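Local coordinates for putative sugar binding protein (Salmonella enterica subsp. enterica serovar Typhimurium, PDB 3KNZ), which probably binds phosphorylated sugars or related carbohydrate derivatives through SIS domains, as the isomerase part of glucosamine-6-phosphate synthase does, at residues A[97-102]-A[123-128]; A[115-120]-A[139-144]; A[50-55]-A[79-84]. One frame throughout, in Å; residues are numbered along the deposited sequence.

Contact 1 of 3, residues A[97-102]-A[123-128]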
loop_
_atom_site.group_PDB
_atom_site.type_symbol
_atom_site.label_atom_id
_atom_site.label_comp_id
_atom_site.label_asym_id
_atom_site.label_seq_id
_atom_site.Cartn_x
_atom_site.Cartn_y
_atom_site.Cartn_z
ATOM N N GLY A 97 -4.956 -16.346 -11.515
ATOM C CA GLY A 97 -6.020 -16.919 -12.323
ATOM C C GLY A 97 -6.381 -15.854 -13.334
ATOM O O GLY A 97 -6.100 -14.668 -13.117
ATOM N N LYS A 98 -6.983 -16.259 -14.443
ATOM C CA LYS A 98 -7.335 -15.310 -15.474
ATOM C C LYS A 98 -8.031 -14.130 -14.820
ATOM O O LYS A 98 -8.950 -14.305 -14.028
ATOM C CB LYS A 98 -8.220 -15.964 -16.524
ATOM C CG LYS A 98 -8.422 -15.128 -17.764
ATOM C CD LYS A 98 -8.871 -15.999 -18.920
ATOM C CE LYS A 98 -8.998 -15.190 -20.184
ATOM N NZ LYS A 98 -9.298 -16.049 -21.357
ATOM N N ALA A 99 -7.577 -12.927 -15.145
ATOM C CA ALA A 99 -8.126 -11.721 -14.552
ATOM C C ALA A 99 -8.447 -10.660 -15.585
ATOM O O ALA A 99 -8.007 -10.730 -16.740
ATOM C CB ALA A 99 -7.130 -11.141 -13.557
ATOM N N LEU A 100 -9.239 -9.684 -15.156
ATOM C CA LEU A 100 -9.492 -8.508 -15.954
ATOM C C LEU A 100 -8.614 -7.452 -15.303
ATOM O O LEU A 100 -8.888 -7.008 -14.187
ATOM C CB LEU A 100 -10.953 -8.082 -15.902
ATOM C CG LEU A 100 -11.230 -6.701 -16.504
ATOM C CD1 LEU A 100 -11.018 -6.728 -18.000
ATOM C CD2 LEU A 100 -12.639 -6.262 -16.176
ATOM N N VAL A 101 -7.524 -7.093 -15.967
ATOM C CA VAL A 101 -6.635 -6.074 -15.442
ATOM C C VAL A 101 -7.075 -4.736 -15.996
ATOM O O VAL A 101 -7.064 -4.527 -17.204
ATOM C CB VAL A 101 -5.168 -6.351 -15.799
ATOM C CG1 VAL A 101 -4.311 -5.166 -15.423
ATOM C CG2 VAL A 101 -4.684 -7.614 -15.093
ATOM N N VAL A 102 -7.495 -3.843 -15.106
ATOM C CA VAL A 102 -7.946 -2.522 -15.512
ATOM C C VAL A 102 -6.876 -1.506 -15.162
ATOM O O VAL A 102 -6.566 -1.292 -13.995
ATOM C CB VAL A 102 -9.254 -2.118 -14.803
ATOM C CG1 VAL A 102 -9.725 -0.766 -15.305
ATOM C CG2 VAL A 102 -10.328 -3.178 -15.003
ATOM N N VAL A 123 0.363 -12.627 -21.262
ATOM C CA VAL A 123 0.159 -13.905 -20.598
ATOM C C VAL A 123 -1.284 -14.419 -20.724
ATOM O O VAL A 123 -1.592 -15.524 -20.279
ATOM C CB VAL A 123 0.599 -13.816 -19.128
ATOM C CG1 VAL A 123 0.047 -14.958 -18.328
ATOM C CG2 VAL A 123 2.111 -13.790 -19.051
ATOM N N GLY A 124 -2.164 -13.633 -21.338
ATOM C CA GLY A 124 -3.541 -14.072 -21.543
ATOM C C GLY A 124 -4.637 -13.370 -20.754
ATOM O O GLY A 124 -5.814 -13.668 -20.939
ATOM N N HIS A 125 -4.279 -12.443 -19.874
ATOM C CA HIS A 125 -5.296 -11.728 -19.107
ATOM C C HIS A 125 -5.979 -10.694 -19.999
ATOM O O HIS A 125 -5.358 -10.152 -20.912
ATOM C CB HIS A 125 -4.687 -11.036 -17.882
ATOM C CG HIS A 125 -4.010 -11.969 -16.928
ATOM N ND1 HIS A 125 -4.707 -12.754 -16.035
ATOM C CD2 HIS A 125 -2.699 -12.233 -16.719
ATOM C CE1 HIS A 125 -3.854 -13.473 -15.326
ATOM N NE2 HIS A 125 -2.629 -13.176 -15.722
ATOM N N ILE A 126 -7.260 -10.438 -19.747
ATOM C CA ILE A 126 -7.989 -9.433 -20.508
ATOM C C ILE A 126 -7.621 -8.089 -19.899
ATOM O O ILE A 126 -7.508 -7.979 -18.682
ATOM C CB ILE A 126 -9.535 -9.607 -20.442
ATOM C CG1 ILE A 126 -9.980 -10.933 -21.064
ATOM C CG2 ILE A 126 -10.244 -8.452 -21.157
ATOM C CD1 ILE A 126 -9.751 -12.135 -20.182
ATOM N N THR A 127 -7.428 -7.077 -20.737
ATOM C CA THR A 127 -7.087 -5.755 -20.241
ATOM C C THR A 127 -8.158 -4.724 -20.568
ATOM O O THR A 127 -8.899 -4.866 -21.538
ATOM C CB THR A 127 -5.763 -5.262 -20.828
ATOM O OG1 THR A 127 -5.851 -5.269 -22.261
ATOM C CG2 THR A 127 -4.609 -6.142 -20.366
ATOM N N ALA A 128 -8.227 -3.687 -19.740
ATOM C CA ALA A 128 -9.160 -2.582 -19.931
ATOM C C ALA A 128 -8.469 -1.302 -19.500
ATOM O O ALA A 128 -7.562 -1.330 -18.678
ATOM C CB ALA A 128 -10.419 -2.793 -19.121
#
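The imidazole of His125 stands in for backbone at the start of a pair of parallel strands: its ND1 accepts the amide N-H of Ala99 at 3.0 Å, the N lying only 7° out of the ring plane. The two strands, 99-105 and 126-131, form a beta-alpha-beta unit with helix 111-122 in the Rossmann-like sheet of the SIS domain. With CG anti to its own carbonyl carbon (chi1 -59°), the ring reaches back toward the beginning of the other strand, and Gly97 O also lies at its edge, 3.4 Å from His125 CE1. The far ring nitrogen, NE2, bonds to Leu93 O, so both nitrogens are engaged and the ring's rotation is fixed. Just before it, Gly124 ends the helix in a Schellman motif, whose positive phi of 111° suits glycine because a CB would jam against the preceding carbonyl.

Beyond His125 the usual parallel ladder takes over. Ile126 lends both its N and its O, to Ala99 O and to the N of Val101. Leu100, Val102, Ile126 and Ala128 share one face, where Val50 packs on Leu100 and Ile126, and Leu146 on Ala128. Leu100 CD1 touches Ile126 CG2 at 3.7 Å and also leans on the methyl of Ala128. The last rung joins Ala128 N to Val101 O at 2.9 Å.

Contact 2 of 3, residues A[115-120]-A[139-144]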
loop_
_atom_site.group_PDB
_atom_site.type_symbol
_atom_site.label_atom_id
_atom_site.label_comp_id
_atom_site.label_asym_id
_atom_site.label_seq_id
_atom_site.Cartn_x
_atom_site.Cartn_y
_atom_site.Cartn_z
ATOM N N ALA A 115 2.920 -0.561 -19.112
ATOM C CA ALA A 115 3.770 -1.748 -19.050
ATOM C C ALA A 115 3.072 -2.885 -18.302
ATOM O O ALA A 115 3.177 -4.041 -18.689
ATOM C CB ALA A 115 5.095 -1.412 -18.390
ATOM N N ALA A 116 2.355 -2.558 -17.233
ATOM C CA ALA A 116 1.648 -3.578 -16.465
ATOM C C ALA A 116 0.597 -4.239 -17.362
ATOM O O ALA A 116 0.502 -5.462 -17.425
ATOM C CB ALA A 116 1.016 -2.978 -15.217
HETATM N N MSE A 117 -0.167 -3.422 -18.079
HETATM C CA MSE A 117 -1.192 -3.932 -18.983
HETATM C C MSE A 117 -0.590 -4.808 -20.078
HETATM O O MSE A 117 -1.135 -5.868 -20.399
HETATM C CB MSE A 117 -1.966 -2.775 -19.605
HETATM C CG MSE A 117 -2.801 -2.031 -18.595
HETATM SE SE MSE A 117 -3.510 -0.381 -19.293
HETATM C CE MSE A 117 -4.593 -1.085 -20.760
ATOM N N GLU A 118 0.528 -4.374 -20.649
ATOM C CA GLU A 118 1.187 -5.164 -21.687
ATOM C C GLU A 118 1.689 -6.484 -21.109
ATOM O O GLU A 118 1.657 -7.511 -21.785
ATOM C CB GLU A 118 2.312 -4.374 -22.378
ATOM C CG GLU A 118 1.790 -3.322 -23.349
ATOM C CD GLU A 118 2.863 -2.362 -23.857
ATOM O OE1 GLU A 118 3.988 -2.352 -23.309
ATOM O OE2 GLU A 118 2.571 -1.599 -24.806
ATOM N N ARG A 119 2.124 -6.475 -19.854
ATOM C CA ARG A 119 2.582 -7.716 -19.242
ATOM C C ARG A 119 1.419 -8.669 -19.009
ATOM O O ARG A 119 1.554 -9.876 -19.219
ATOM C CB ARG A 119 3.335 -7.459 -17.941
ATOM C CG ARG A 119 4.708 -6.829 -18.145
ATOM C CD ARG A 119 5.530 -6.835 -16.860
ATOM N NE ARG A 119 4.849 -6.166 -15.753
ATOM C CZ ARG A 119 4.923 -4.861 -15.492
ATOM N NH1 ARG A 119 5.649 -4.056 -16.256
ATOM N NH2 ARG A 119 4.262 -4.355 -14.457
ATOM N N ALA A 120 0.280 -8.127 -18.589
ATOM C CA ALA A 120 -0.902 -8.942 -18.340
ATOM C C ALA A 120 -1.423 -9.514 -19.651
ATOM O O ALA A 120 -1.838 -10.674 -19.727
ATOM C CB ALA A 120 -1.986 -8.121 -17.656
ATOM N N ASP A 139 -4.664 3.170 -23.724
ATOM C CA ASP A 139 -5.631 2.513 -24.626
ATOM C C ASP A 139 -4.921 1.527 -25.560
ATOM O O ASP A 139 -5.526 0.582 -26.049
ATOM C CB ASP A 139 -6.416 3.544 -25.462
ATOM C CG ASP A 139 -7.318 4.433 -24.608
ATOM O OD1 ASP A 139 -7.555 4.084 -23.431
ATOM O OD2 ASP A 139 -7.793 5.476 -25.112
ATOM N N ARG A 140 -3.635 1.775 -25.799
ATOM C CA ARG A 140 -2.791 0.929 -26.644
ATOM C C ARG A 140 -2.721 -0.530 -26.224
ATOM O O ARG A 140 -2.480 -1.405 -27.049
ATOM C CB ARG A 140 -1.352 1.432 -26.613
ATOM C CG ARG A 140 -1.043 2.665 -27.437
ATOM C CD ARG A 140 0.461 2.694 -27.634
ATOM N NE ARG A 140 0.898 1.411 -28.193
ATOM C CZ ARG A 140 2.142 0.940 -28.155
ATOM N NH1 ARG A 140 3.112 1.632 -27.573
ATOM N NH2 ARG A 140 2.410 -0.243 -28.694
ATOM N N ALA A 141 -2.874 -0.785 -24.934
ATOM C CA ALA A 141 -2.773 -2.130 -24.423
ATOM C C ALA A 141 -4.096 -2.561 -23.836
ATOM O O ALA A 141 -4.136 -3.421 -22.961
ATOM C CB ALA A 141 -1.693 -2.186 -23.366
ATOM N N ALA A 142 -5.179 -1.976 -24.326
ATOM C CA ALA A 142 -6.499 -2.257 -23.786
ATOM C C ALA A 142 -7.391 -3.038 -24.742
ATOM O O ALA A 142 -7.614 -2.620 -25.876
ATOM C CB ALA A 142 -7.176 -0.954 -23.411
ATOM N N ASP A 143 -7.904 -4.175 -24.281
ATOM C CA ASP A 143 -8.875 -4.938 -25.054
ATOM C C ASP A 143 -10.201 -4.185 -25.033
ATOM O O ASP A 143 -11.024 -4.335 -25.925
ATOM C CB ASP A 143 -9.092 -6.314 -24.430
ATOM C CG ASP A 143 -7.841 -7.145 -24.411
ATOM O OD1 ASP A 143 -7.152 -7.196 -25.449
ATOM O OD2 ASP A 143 -7.558 -7.759 -23.362
ATOM N N TYR A 144 -10.413 -3.397 -23.980
ATOM C CA TYR A 144 -11.645 -2.630 -23.820
ATOM C C TYR A 144 -11.380 -1.232 -23.263
ATOM O O TYR A 144 -10.991 -1.079 -22.110
ATOM C CB TYR A 144 -12.625 -3.402 -22.926
ATOM C CG TYR A 144 -12.962 -4.749 -23.513
ATOM C CD1 TYR A 144 -13.968 -4.880 -24.466
ATOM C CD2 TYR A 144 -12.240 -5.886 -23.159
ATOM C CE1 TYR A 144 -14.262 -6.106 -25.029
ATOM C CE2 TYR A 144 -12.527 -7.122 -23.719
ATOM C CZ TYR A 144 -13.542 -7.226 -24.651
ATOM O OH TYR A 144 -13.839 -8.451 -25.210
#
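A small, mainly apolar helix-to-loop contact joins helix 111-122 to the loop before strand 144-145, with Met117 and Glu118 packed against Ala141 and Ala142. It buries 218 Å² in all, and the loop side comes from the connection between strands 126-131 and 144-145, just after a short 3-10 turn. The methyl of Ala141 sits between two neighbouring helix residues: its CB lies 3.8 Å from Met117 CB and 3.7 Å from Glu118 CG. Alanine suits the place because its short side chain lets the loop backbone come close to the helix.

Met117, present as selenomethionine, runs past this methyl and bends at its last torsion (chi3 61°). That turn carries Met117 CE over to the loop, where it sits 3.2 Å from Ala141 O and 3.7 Å from Ala142 CB. A long, flexible, apolar chain is well fitted to follow so uneven a surface. In the Rossmann-like alpha/beta fold of the SIS domain, this brings the covering helix together with the loop leading to the sheet's short edge strand. The polar need of Ala141 O is met by Thr127 OG1, which is hydrogen-bonded to it.

Farther out, the extended Glu118 chain lifts its carboxylate above one face of the Arg140 guanidinium, the two planes 71° apart. Glu118 OE2 is 4.1 Å from Arg140 NH2 but stands above the plane in which the N-H bonds lie, so the pair attracts only as opposite charges and falls short of a salt bridge. Arg140 is exposed and also touches a crystal neighbour.

Contact 3 of 3, residues A[50-55]-A[79-84]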
loop_
_atom_site.group_PDB
_atom_site.type_symbol
_atom_site.label_atom_id
_atom_site.label_comp_id
_atom_site.label_asym_id
_atom_site.label_seq_id
_atom_site.Cartn_x
_atom_site.Cartn_y
_atom_site.Cartn_z
ATOM N N VAL A 50 -13.041 -15.051 -16.748
ATOM C CA VAL A 50 -12.253 -14.187 -15.868
ATOM C C VAL A 50 -12.572 -14.561 -14.421
ATOM O O VAL A 50 -13.739 -14.630 -14.038
ATOM C CB VAL A 50 -12.566 -12.700 -16.099
ATOM C CG1 VAL A 50 -12.078 -11.859 -14.921
ATOM C CG2 VAL A 50 -11.962 -12.233 -17.415
ATOM N N THR A 51 -11.539 -14.790 -13.615
ATOM C CA THR A 51 -11.732 -15.234 -12.237
ATOM C C THR A 51 -11.539 -14.141 -11.185
ATOM O O THR A 51 -11.872 -14.344 -10.016
ATOM C CB THR A 51 -10.777 -16.393 -11.912
ATOM O OG1 THR A 51 -9.437 -15.897 -11.802
ATOM C CG2 THR A 51 -10.847 -17.463 -13.007
ATOM N N ARG A 52 -11.006 -12.989 -11.585
ATOM C CA ARG A 52 -10.797 -11.886 -10.640
ATOM C C ARG A 52 -10.565 -10.555 -11.364
ATOM O O ARG A 52 -10.212 -10.528 -12.550
ATOM C CB ARG A 52 -9.596 -12.192 -9.732
ATOM C CG ARG A 52 -8.235 -12.150 -10.450
ATOM C CD ARG A 52 -7.087 -12.727 -9.606
ATOM N NE ARG A 52 -7.086 -12.259 -8.218
ATOM C CZ ARG A 52 -7.589 -12.938 -7.185
ATOM N NH1 ARG A 52 -8.132 -14.138 -7.353
ATOM N NH2 ARG A 52 -7.538 -12.419 -5.966
ATOM N N ILE A 53 -10.789 -9.449 -10.664
ATOM C CA ILE A 53 -10.494 -8.141 -11.244
ATOM C C ILE A 53 -9.267 -7.582 -10.533
ATOM O O ILE A 53 -9.143 -7.697 -9.315
ATOM C CB ILE A 53 -11.663 -7.109 -11.142
ATOM C CG1 ILE A 53 -12.902 -7.564 -11.924
ATOM C CG2 ILE A 53 -11.217 -5.737 -11.673
ATOM C CD1 ILE A 53 -13.757 -8.554 -11.197
ATOM N N ILE A 54 -8.354 -7.006 -11.309
ATOM C CA ILE A 54 -7.150 -6.386 -10.776
ATOM C C ILE A 54 -7.150 -4.930 -11.233
ATOM O O ILE A 54 -7.037 -4.658 -12.425
ATOM C CB ILE A 54 -5.883 -7.086 -11.303
ATOM C CG1 ILE A 54 -5.877 -8.567 -10.903
ATOM C CG2 ILE A 54 -4.631 -6.396 -10.796
ATOM C CD1 ILE A 54 -4.692 -9.358 -11.475
ATOM N N LEU A 55 -7.330 -4.004 -10.296
ATOM C CA LEU A 55 -7.299 -2.568 -10.599
ATOM C C LEU A 55 -5.900 -2.055 -10.286
ATOM O O LEU A 55 -5.427 -2.200 -9.158
ATOM C CB LEU A 55 -8.306 -1.810 -9.742
ATOM C CG LEU A 55 -9.731 -2.359 -9.708
ATOM C CD1 LEU A 55 -10.592 -1.430 -8.863
ATOM C CD2 LEU A 55 -10.301 -2.506 -11.109
ATOM N N PRO A 79 -13.183 -11.736 -6.721
ATOM C CA PRO A 79 -12.192 -11.032 -5.928
ATOM C C PRO A 79 -11.732 -9.795 -6.682
ATOM O O PRO A 79 -11.686 -9.812 -7.911
ATOM C CB PRO A 79 -11.040 -12.036 -5.831
ATOM C CG PRO A 79 -11.659 -13.361 -6.033
ATOM C CD PRO A 79 -12.810 -13.139 -6.970
ATOM N N VAL A 80 -11.402 -8.733 -5.961
ATOM C CA VAL A 80 -10.892 -7.527 -6.592
ATOM C C VAL A 80 -9.601 -7.058 -5.923
ATOM O O VAL A 80 -9.598 -6.698 -4.747
ATOM C CB VAL A 80 -11.908 -6.388 -6.536
ATOM C CG1 VAL A 80 -11.255 -5.076 -7.026
ATOM C CG2 VAL A 80 -13.162 -6.747 -7.340
ATOM N N ASP A 81 -8.510 -7.058 -6.682
ATOM C CA ASP A 81 -7.218 -6.618 -6.178
ATOM C C ASP A 81 -6.983 -5.158 -6.528
ATOM O O ASP A 81 -7.441 -4.691 -7.572
ATOM C CB ASP A 81 -6.094 -7.433 -6.828
ATOM C CG ASP A 81 -6.165 -8.916 -6.508
ATOM O OD1 ASP A 81 -6.517 -9.270 -5.362
ATOM O OD2 ASP A 81 -5.830 -9.727 -7.399
ATOM N N VAL A 82 -6.281 -4.435 -5.654
ATOM C CA VAL A 82 -5.864 -3.058 -5.944
ATOM C C VAL A 82 -4.377 -2.933 -5.633
ATOM O O VAL A 82 -3.965 -3.104 -4.487
ATOM C CB VAL A 82 -6.599 -2.006 -5.121
ATOM C CG1 VAL A 82 -6.066 -0.633 -5.482
ATOM C CG2 VAL A 82 -8.106 -2.081 -5.352
ATOM N N CYS A 83 -3.571 -2.632 -6.644
ATOM C CA CYS A 83 -2.133 -2.540 -6.444
ATOM C C CYS A 83 -1.452 -1.619 -7.439
ATOM O O CYS A 83 -2.006 -1.302 -8.492
ATOM C CB CYS A 83 -1.515 -3.911 -6.624
ATOM S SG CYS A 83 -1.595 -4.406 -8.333
ATOM N N TRP A 84 -0.228 -1.220 -7.102
ATOM C CA TRP A 84 0.573 -0.382 -7.973
ATOM C C TRP A 84 1.116 -1.248 -9.104
ATOM O O TRP A 84 1.379 -2.435 -8.909
ATOM C CB TRP A 84 1.719 0.270 -7.204
ATOM C CG TRP A 84 1.258 1.030 -6.027
ATOM C CD1 TRP A 84 0.516 2.171 -6.030
ATOM C CD2 TRP A 84 1.520 0.721 -4.658
ATOM N NE1 TRP A 84 0.281 2.585 -4.743
ATOM C CE2 TRP A 84 0.891 1.713 -3.880
ATOM C CE3 TRP A 84 2.214 -0.310 -4.012
ATOM C CZ2 TRP A 84 0.935 1.710 -2.485
ATOM C CZ3 TRP A 84 2.262 -0.309 -2.630
ATOM C CH2 TRP A 84 1.623 0.697 -1.880
#
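Arg52 crosses Pro79 at about a right angle and ends on Asp81, spanning the two parallel strands 52-56 and 80-83 of a beta-alpha-beta unit, whose helix 59-76 links them in the Rossmann-like SIS fold. Its CB starts beside the neighbouring backbone, 3.7 Å from Pro79 O. With chi1 at 70°, CG stands between the backbone N and the carbonyl carbon, and a bend at chi3 brings the end of the chain round over the proline. Arg52 CD passes Asp81 OD2 at 3.9 Å. Arg52 NE then donates to Asp81 OD2 over 2.9 Å in an almost straight bond (171°). OD2 lies in the guanidinium plane, but NE comes to it from the syn side and well out of the carboxylate plane (33°). Pro79 CB lies over one guanidinium face while the carboxylate takes an edge. At the tip, Arg52 NH1 rests near Pro79 CG at 3.8 Å, and Arg52 NH2 adds a weak second bond to Asp81 OD1 at 3.4 Å. Arg52 of the second subunit brings its own NH2 close by, and the carboxylate of Asp81 probably tempers the meeting of like charges.

Proline fits the entry to the strand, for it has no N-H to satisfy yet offers its O to Ile53 N. The ladder continues through Asp81, whose N and O bond to Ile53 O and Leu55 N. On the face away from Asp81, beta-branched Ile53, Val80 and Val82 and the longer apolar chain of Leu55 meet, suited to strands covered by helix 59-76. There Leu55 CG lies 4.1 Å from Val80 CG1. At the far end, Cys83 N reaches Leu55 O at 3.2 Å.

In the fold
Contacts 1 and 3 are ladders of one parallel sheet, with centres about 9 Å apart; strand 52-56 lies between 80-83 and 99-105, and 126-131 follows. They are stitched together by Thr51 N on Lys98 O at 2.7 Å and by Val102 N on Ile54 O at 2.8 Å. Contact 2 adjoins the 123-128 side of contact 1, also about 9 Å between centres, and meets it where Asp143 OD2 takes the N-H of Thr127, 2.7 Å from Thr127 N. Contacts 2 and 3 do not touch, their centres being about 14 Å apart. SIS domains generally bind their sugar phosphates at the C-terminal ends of such strands, toward which both ladders run.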